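Local atomic coordinates of cobalamin biosynthesis protein CobN (Mycobacterium tuberculosis, PDB entry 7C6O), a protein that serves as the large, catalytic subunit of cobaltochelatase, the enzyme that inserts cobalt into the corrin ring during cobalamin biosynthesis. Residues Gly286-Ser291 and Pro325-Glu330; Asp301-Leu306 and Lys567-Ser572. One frame throughout, in Å; residues are numbered along the deposited sequence.

Interaction 1: Gly286-Ser291 and Pro325-Glu330; sequences GLCLTS and PFSFKE
Leu287-Leu289 and Pro325-Phe328 are neighbouring parallel strands of a mixed sheet, and a beta bulge at Phe326 shifts their register by one residue. Leu287 lies against Pro325, but Cys288 already faces Ser327. At the bulge Leu287 O accepts Phe326 N at 3.0 Å, while Pro325 CA brings its hydrogen to the same oxygen. Beyond it, Leu289 N bonds to Ser327 O, also at 3.0 Å; Lys329 N then makes two weak bonds, to Leu289 O and Ser291 O. One face carries Leu287, Leu289, Pro325 and Phe328, with helix 305-313 packed over the two leucines. There Leu289 leans on two neighbours: its CG meets Pro325 CB at 3.7 Å and its CD1 meets Phe328 CE1 at 3.5 Å. The opposite face holds Cys288 and Ser327, both against Tyr207 of helix 206-217. With CG between its backbone N and carbonyl carbon (chi1 74°), Phe326 brings its ring back to the other strand, where Cys288 SG lies oblique to it, 4.1 Å from the centroid. Farther on, the extended Lys329 chain lies along Thr290 and bends only at its last torsion (chi4 -69°). A water hydrogen-bonded to Thr290 O at 2.7 Å is weakly held by Lys329 NZ.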
ATOM      1  N   GLY A 286       2.443  11.982 -15.053  1.00 16.43           N
ATOM      2  CA  GLY A 286       3.527  11.505 -15.886  1.00 16.60           C
ATOM      3  C   GLY A 286       4.842  11.756 -15.185  1.00 16.86           C
ATOM      4  O   GLY A 286       5.196  12.909 -14.924  1.00 15.74           O
ATOM      5  N   LEU A 287       5.571  10.694 -14.859  1.00 15.33           N
ATOM      6  CA  LEU A 287       6.736  10.828 -13.998  1.00 15.27           C
ATOM      7  C   LEU A 287       7.918  11.394 -14.779  1.00 17.92           C
ATOM      8  O   LEU A 287       8.199  10.968 -15.904  1.00 19.75           O
ATOM      9  CB  LEU A 287       7.094   9.479 -13.376  1.00 14.51           C
ATOM     10  CG  LEU A 287       5.960   8.777 -12.620  1.00 15.38           C
ATOM     11  CD1 LEU A 287       6.418   7.427 -12.100  1.00 14.86           C
ATOM     12  CD2 LEU A 287       5.438   9.645 -11.477  1.00 18.11           C
ATOM     13  N   CYS A 288       8.593  12.371 -14.183  1.00 17.75           N
ATOM     14  CA  CYS A 288       9.802  12.979 -14.733  1.00 17.49           C
ATOM     15  C   CYS A 288      10.877  12.827 -13.664  1.00 17.93           C
ATOM     16  O   CYS A 288      10.956  13.639 -12.739  1.00 20.63           O
ATOM     17  CB  CYS A 288       9.573  14.442 -15.093  1.00 20.27           C
ATOM     18  SG  CYS A 288       8.285  14.703 -16.322  1.00 23.91           S
ATOM     19  N   LEU A 289      11.693  11.786 -13.786  1.00 16.12           N
ATOM     20  CA  LEU A 289      12.601  11.435 -12.706  1.00 17.98           C
ATOM     21  C   LEU A 289      13.715  12.464 -12.573  1.00 19.35           C
ATOM     22  O   LEU A 289      14.247  12.964 -13.568  1.00 19.08           O
ATOM     23  CB  LEU A 289      13.195  10.047 -12.936  1.00 17.91           C
ATOM     24  CG  LEU A 289      12.172   8.921 -13.102  1.00 17.83           C
ATOM     25  CD1 LEU A 289      12.841   7.566 -12.950  1.00 20.60           C
ATOM     26  CD2 LEU A 289      11.030   9.077 -12.109  1.00 15.91           C
ATOM     27  N   THR A 290      14.054  12.789 -11.327  1.00 17.76           N
ATOM     28  CA  THR A 290      15.211  13.625 -11.029  1.00 21.64           C
ATOM     29  C   THR A 290      16.501  12.822 -10.961  1.00 26.72           C
ATOM     30  O   THR A 290      17.476  13.265 -10.342  1.00 30.17           O
ATOM     31  CB  THR A 290      14.993  14.384  -9.717  1.00 20.09           C
ATOM     32  OG1 THR A 290      14.855  13.451  -8.641  1.00 22.23           O
ATOM     33  CG2 THR A 290      13.740  15.234  -9.802  1.00 18.54           C
ATOM     34  N   SER A 291      16.514  11.647 -11.581  1.00 23.32           N
ATOM     35  CA  SER A 291      17.654  10.754 -11.672  1.00 25.22           C
ATOM     36  C   SER A 291      17.848  10.346 -13.125  1.00 23.06           C
ATOM     37  O   SER A 291      16.893  10.374 -13.910  1.00 21.91           O
ATOM     38  CB  SER A 291      17.448   9.511 -10.793  1.00 27.18           C
ATOM     39  OG  SER A 291      16.154   8.969 -10.982  1.00 28.77           O
ATOM     40  N   PRO A 325       7.550   6.719 -15.907  1.00 15.41           N
ATOM     41  CA  PRO A 325       8.455   7.838 -16.220  1.00 12.99           C
ATOM     42  C   PRO A 325       8.655   7.981 -17.722  1.00 13.41           C
ATOM     43  O   PRO A 325       9.044   7.029 -18.399  1.00 17.30           O
ATOM     44  CB  PRO A 325       9.768   7.449 -15.526  1.00 15.94           C
ATOM     45  CG  PRO A 325       9.460   6.214 -14.712  1.00 19.80           C
ATOM     46  CD  PRO A 325       8.297   5.566 -15.383  1.00 16.01           C
ATOM     47  N   PHE A 326       8.386   9.179 -18.247  1.00 15.06           N
ATOM     48  CA  PHE A 326       8.615   9.446 -19.660  1.00 16.97           C
ATOM     49  C   PHE A 326       9.790  10.382 -19.919  1.00 19.51           C
ATOM     50  O   PHE A 326      10.137  10.599 -21.084  1.00 18.02           O
ATOM     51  CB  PHE A 326       7.352  10.024 -20.317  1.00 15.59           C
ATOM     52  CG  PHE A 326       7.067  11.455 -19.951  1.00 18.14           C
ATOM     53  CD1 PHE A 326       6.390  11.765 -18.785  1.00 18.59           C
ATOM     54  CD2 PHE A 326       7.459  12.489 -20.789  1.00 17.89           C
ATOM     55  CE1 PHE A 326       6.118  13.078 -18.451  1.00 20.78           C
ATOM     56  CE2 PHE A 326       7.191  13.806 -20.461  1.00 18.47           C
ATOM     57  CZ  PHE A 326       6.520  14.102 -19.292  1.00 21.15           C
ATOM     58  N   SER A 327      10.406  10.941 -18.878  1.00 17.04           N
ATOM     59  CA  SER A 327      11.598  11.760 -19.052  1.00 18.96           C
ATOM     60  C   SER A 327      12.485  11.598 -17.827  1.00 19.33           C
ATOM     61  O   SER A 327      12.029  11.193 -16.755  1.00 17.44           O
ATOM     62  CB  SER A 327      11.256  13.238 -19.281  1.00 21.53           C
ATOM     63  OG  SER A 327      10.785  13.850 -18.097  1.00 24.16           O
ATOM     64  N   PHE A 328      13.768  11.910 -18.004  1.00 17.84           N
ATOM     65  CA  PHE A 328      14.781  11.641 -16.995  1.00 17.00           C
ATOM     66  C   PHE A 328      15.771  12.793 -16.940  1.00 20.96           C
ATOM     67  O   PHE A 328      16.145  13.355 -17.974  1.00 20.61           O
ATOM     68  CB  PHE A 328      15.513  10.321 -17.285  1.00 16.84           C
ATOM     69  CG  PHE A 328      14.592   9.135 -17.384  1.00 18.46           C
ATOM     70  CD1 PHE A 328      14.344   8.337 -16.278  1.00 17.96           C
ATOM     71  CD2 PHE A 328      13.955   8.833 -18.578  1.00 17.94           C
ATOM     72  CE1 PHE A 328      13.487   7.254 -16.365  1.00 18.27           C
ATOM     73  CE2 PHE A 328      13.092   7.756 -18.669  1.00 18.57           C
ATOM     74  CZ  PHE A 328      12.860   6.965 -17.563  1.00 19.82           C
ATOM     75  N   LYS A 329      16.191  13.131 -15.725  1.00 21.55           N
ATOM     76  CA  LYS A 329      17.072  14.266 -15.488  1.00 25.44           C
ATOM     77  C   LYS A 329      18.492  13.913 -15.909  1.00 25.83           C
ATOM     78  O   LYS A 329      19.062  12.925 -15.431  1.00 27.63           O
ATOM     79  CB  LYS A 329      17.010  14.657 -14.012  1.00 29.95           C
ATOM     80  CG  LYS A 329      18.042  15.668 -13.546  1.00 36.08           C
ATOM     81  CD  LYS A 329      17.673  16.181 -12.156  1.00 38.66           C
ATOM     82  CE  LYS A 329      18.767  17.039 -11.548  1.00 41.38           C
ATOM     83  NZ  LYS A 329      19.978  16.245 -11.201  1.00 42.68           N
ATOM     84  N   GLU A 330      19.061  14.711 -16.807  1.00 23.71           N
ATOM     85  CA  GLU A 330      20.432  14.533 -17.262  1.00 23.22           C
ATOM     86  C   GLU A 330      21.204  15.826 -17.041  1.00 25.24           C
ATOM     87  O   GLU A 330      20.652  16.922 -17.184  1.00 21.90           O
ATOM     88  CB  GLU A 330      20.473  14.122 -18.737  1.00 25.44           C
ATOM     89  CG  GLU A 330      19.590  12.918 -19.074  0.52 24.61           C
ATOM     90  CD  GLU A 330      20.060  11.624 -18.420  0.55 24.99           C
ATOM     91  OE1 GLU A 330      21.251  11.530 -18.057  0.69 25.18           O
ATOM     92  OE2 GLU A 330      19.233  10.695 -18.275  0.92 25.01           O
TER
HETATM   93  O   HOH W   1      18.577  14.808  -8.359  1.00 38.13           O

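Interaction 2: Asp301-Leu306 and Lys567-Ser572; sequences DGLSPL and KTLGMS
Thr568 grips the turn at Asp301-Leu303 with its hydroxyl, joining two loops far apart in sequence. From CB, the methyl CG2 goes toward Asp301 CA, while OG1 sits between the backbone N and the carbonyl carbon (chi1 56°) and takes the N-H of Gly302 at 3.1 Å, fairly straight at 157°. Thr568 OG1 also lies 2.5 Å from a water. That water donates to Asp301 OD1, also at 2.5 Å, and accepts Leu303 N at 3.1 Å, and in this way appears to link three residues of the two loops, though both 2.5 Å separations are short enough to leave its exact position in some doubt. The backbones of Thr568 and Asp300 are hydrogen-bonded as well.

Next to these polar links, Leu303 points into an apolar patch. Leu303 CB meets Leu569 CD2 at 4.1 Å, and its CD1 reaches Gly570 CA at 3.7 Å; Val308 and Val312 of helix 305-313 touch both leucines. Lys567 runs its aliphatic chain past Gly302, and its NZ is held by Asn299 O and Trp296 O, with a cation-pi contact to the Trp296 ring.

Leu569 O, buried with no conventional hydrogen-bond partner, receives the CA-H of Gly302 CA at 3.5 Å and 163°. This weak donor is probably a modest compensation, so the stronger polar ties come from Thr568 and from Lys567 NZ.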
ATOM      1  N   ASP A 301      15.048  -0.700  -8.491  1.00 24.13           N
ATOM      2  CA  ASP A 301      14.694   0.438  -7.648  1.00 25.86           C
ATOM      3  C   ASP A 301      14.401   1.612  -8.572  1.00 24.58           C
ATOM      4  O   ASP A 301      15.273   2.431  -8.871  1.00 21.87           O
ATOM      5  CB  ASP A 301      15.830   0.745  -6.679  1.00 33.56           C
ATOM      6  CG  ASP A 301      15.443   1.747  -5.619  1.00 35.06           C
ATOM      7  OD1 ASP A 301      14.243   2.083  -5.518  1.00 33.40           O
ATOM      8  OD2 ASP A 301      16.346   2.196  -4.885  1.00 35.87           O
ATOM      9  N   GLY A 302      13.146   1.702  -9.021  1.00 19.18           N
ATOM     10  CA  GLY A 302      12.826   2.567 -10.146  1.00 17.64           C
ATOM     11  C   GLY A 302      12.966   4.049  -9.845  1.00 17.57           C
ATOM     12  O   GLY A 302      13.504   4.806 -10.659  1.00 17.98           O
ATOM     13  N   LEU A 303      12.479   4.486  -8.689  1.00 14.25           N
ATOM     14  CA  LEU A 303      12.481   5.896  -8.329  1.00 15.47           C
ATOM     15  C   LEU A 303      13.351   6.131  -7.104  1.00 18.24           C
ATOM     16  O   LEU A 303      13.431   5.289  -6.204  1.00 18.45           O
ATOM     17  CB  LEU A 303      11.059   6.410  -8.045  1.00 14.35           C
ATOM     18  CG  LEU A 303      10.268   7.030  -9.199  1.00 15.30           C
ATOM     19  CD1 LEU A 303      10.066   6.022 -10.324  1.00 15.70           C
ATOM     20  CD2 LEU A 303       8.926   7.553  -8.690  1.00 15.37           C
ATOM     21  N   SER A 304      14.004   7.292  -7.080  1.00 18.12           N
ATOM     22  CA  SER A 304      14.697   7.729  -5.884  1.00 17.02           C
ATOM     23  C   SER A 304      13.687   7.942  -4.759  1.00 16.78           C
ATOM     24  O   SER A 304      12.505   8.182  -5.013  1.00 18.03           O
ATOM     25  CB  SER A 304      15.455   9.026  -6.153  1.00 17.73           C
ATOM     26  OG  SER A 304      14.543  10.095  -6.331  1.00 17.03           O
ATOM     27  N   PRO A 305      14.132   7.859  -3.501  1.00 17.16           N
ATOM     28  CA  PRO A 305      13.215   8.167  -2.387  1.00 17.66           C
ATOM     29  C   PRO A 305      12.559   9.534  -2.503  1.00 17.13           C
ATOM     30  O   PRO A 305      11.389   9.686  -2.127  1.00 16.16           O
ATOM     31  CB  PRO A 305      14.128   8.065  -1.157  1.00 18.87           C
ATOM     32  CG  PRO A 305      15.180   7.077  -1.566  1.00 17.79           C
ATOM     33  CD  PRO A 305      15.435   7.361  -3.025  1.00 18.29           C
ATOM     34  N   LEU A 306      13.274  10.536  -3.025  1.00 18.30           N
ATOM     35  CA  LEU A 306      12.663  11.846  -3.231  1.00 17.40           C
ATOM     36  C   LEU A 306      11.523  11.771  -4.238  1.00 16.26           C
ATOM     37  O   LEU A 306      10.456  12.365  -4.030  1.00 16.18           O
ATOM     38  CB  LEU A 306      13.716  12.854  -3.694  1.00 22.35           C
ATOM     39  CG  LEU A 306      13.184  14.076  -4.450  1.00 23.17           C
ATOM     40  CD1 LEU A 306      12.396  15.001  -3.528  1.00 24.27           C
ATOM     41  CD2 LEU A 306      14.316  14.829  -5.142  1.00 25.55           C
ATOM     42  N   LYS A 567      10.187  -3.450 -11.772  1.00 14.10           N
ATOM     43  CA  LYS A 567      10.668  -2.386 -10.904  1.00 15.68           C
ATOM     44  C   LYS A 567       9.673  -2.117  -9.774  1.00 14.08           C
ATOM     45  O   LYS A 567       8.482  -2.436  -9.865  1.00 14.96           O
ATOM     46  CB  LYS A 567      10.915  -1.106 -11.702  1.00 17.03           C
ATOM     47  CG  LYS A 567      11.934  -1.272 -12.821  1.00 14.60           C
ATOM     48  CD  LYS A 567      12.299   0.063 -13.452  1.00 16.07           C
ATOM     49  CE  LYS A 567      13.122  -0.138 -14.715  1.00 18.13           C
ATOM     50  NZ  LYS A 567      14.318  -0.999 -14.483  1.00 19.23           N
ATOM     51  N   THR A 568      10.192  -1.528  -8.692  1.00 15.50           N
ATOM     52  CA  THR A 568       9.361  -1.145  -7.552  1.00 14.79           C
ATOM     53  C   THR A 568       8.183  -0.283  -7.994  1.00 15.57           C
ATOM     54  O   THR A 568       7.028  -0.543  -7.631  1.00 12.95           O
ATOM     55  CB  THR A 568      10.210  -0.389  -6.532  1.00 18.34           C
ATOM     56  OG1 THR A 568      10.832   0.730  -7.179  1.00 22.45           O
ATOM     57  CG2 THR A 568      11.293  -1.291  -5.958  1.00 17.60           C
ATOM     58  N   LEU A 569       8.469   0.759  -8.764  1.00 14.65           N
ATOM     59  CA  LEU A 569       7.466   1.604  -9.398  1.00 17.15           C
ATOM     60  C   LEU A 569       8.184   2.400 -10.481  1.00 16.92           C
ATOM     61  O   LEU A 569       9.406   2.310 -10.633  1.00 17.68           O
ATOM     62  CB  LEU A 569       6.746   2.506  -8.387  1.00 19.53           C
ATOM     63  CG  LEU A 569       7.452   3.711  -7.762  1.00 19.63           C
ATOM     64  CD1 LEU A 569       6.454   4.535  -6.958  1.00 18.34           C
ATOM     65  CD2 LEU A 569       8.612   3.284  -6.884  1.00 19.70           C
ATOM     66  N   GLY A 570       7.419   3.177 -11.239  1.00 13.24           N
ATOM     67  CA  GLY A 570       7.963   3.764 -12.448  1.00 15.53           C
ATOM     68  C   GLY A 570       8.206   2.690 -13.492  1.00 16.81           C
ATOM     69  O   GLY A 570       9.344   2.475 -13.924  1.00 14.13           O
ATOM     70  N   MET A 571       7.133   2.013 -13.904  1.00 13.41           N
ATOM     71  CA  MET A 571       7.259   0.791 -14.687  1.00 14.15           C
ATOM     72  C   MET A 571       7.935   1.058 -16.028  1.00 15.06           C
ATOM     73  O   MET A 571       7.757   2.114 -16.644  1.00 13.24           O
ATOM     74  CB  MET A 571       5.885   0.158 -14.912  1.00 13.65           C
ATOM     75  CG  MET A 571       5.015   0.075 -13.658  1.00 13.68           C
ATOM     76  SD  MET A 571       5.874  -0.556 -12.198  1.00 16.61           S
ATOM     77  CE  MET A 571       6.192  -2.250 -12.676  1.00 16.91           C
ATOM     78  N   SER A 572       8.721   0.081 -16.472  1.00 15.36           N
ATOM     79  CA  SER A 572       9.409   0.108 -17.755  1.00 16.54           C
ATOM     80  C   SER A 572       8.729  -0.842 -18.730  1.00 15.76           C
ATOM     81  O   SER A 572       7.814  -1.594 -18.375  1.00 15.24           O
ATOM     82  CB  SER A 572      10.884  -0.281 -17.598  1.00 15.99           C
ATOM     83  OG  SER A 572      11.021  -1.671 -17.355  1.00 16.14           O
TER
HETATM   84  O   HOH W   2      11.920   2.788  -6.146  1.00 19.51           O

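How the interactions relate
The segments alternate along the chain: 286-291, 301-306, 325-330, then 567-572 much later. Interaction 1 pairs strands 283-289 and 321-331 near one edge of the seven-stranded mixed sheet; the connection between these parallel strands, a beta-alpha-beta crossover, carries 301-306 and helix 305-313. Interaction 2 then ties that connection to the loop before helix 576-581, which follows strand 551-555 of a different sheet. With centres 11 Å apart, the two contacts touch: Leu289 CD2 packs on Leu303 CG at 3.6 Å, and Pro325 CD on Gly570 C at 3.4 Å. The leucine-proline face of the strand pair thereby continues into the loop contact, joining the two sheet regions.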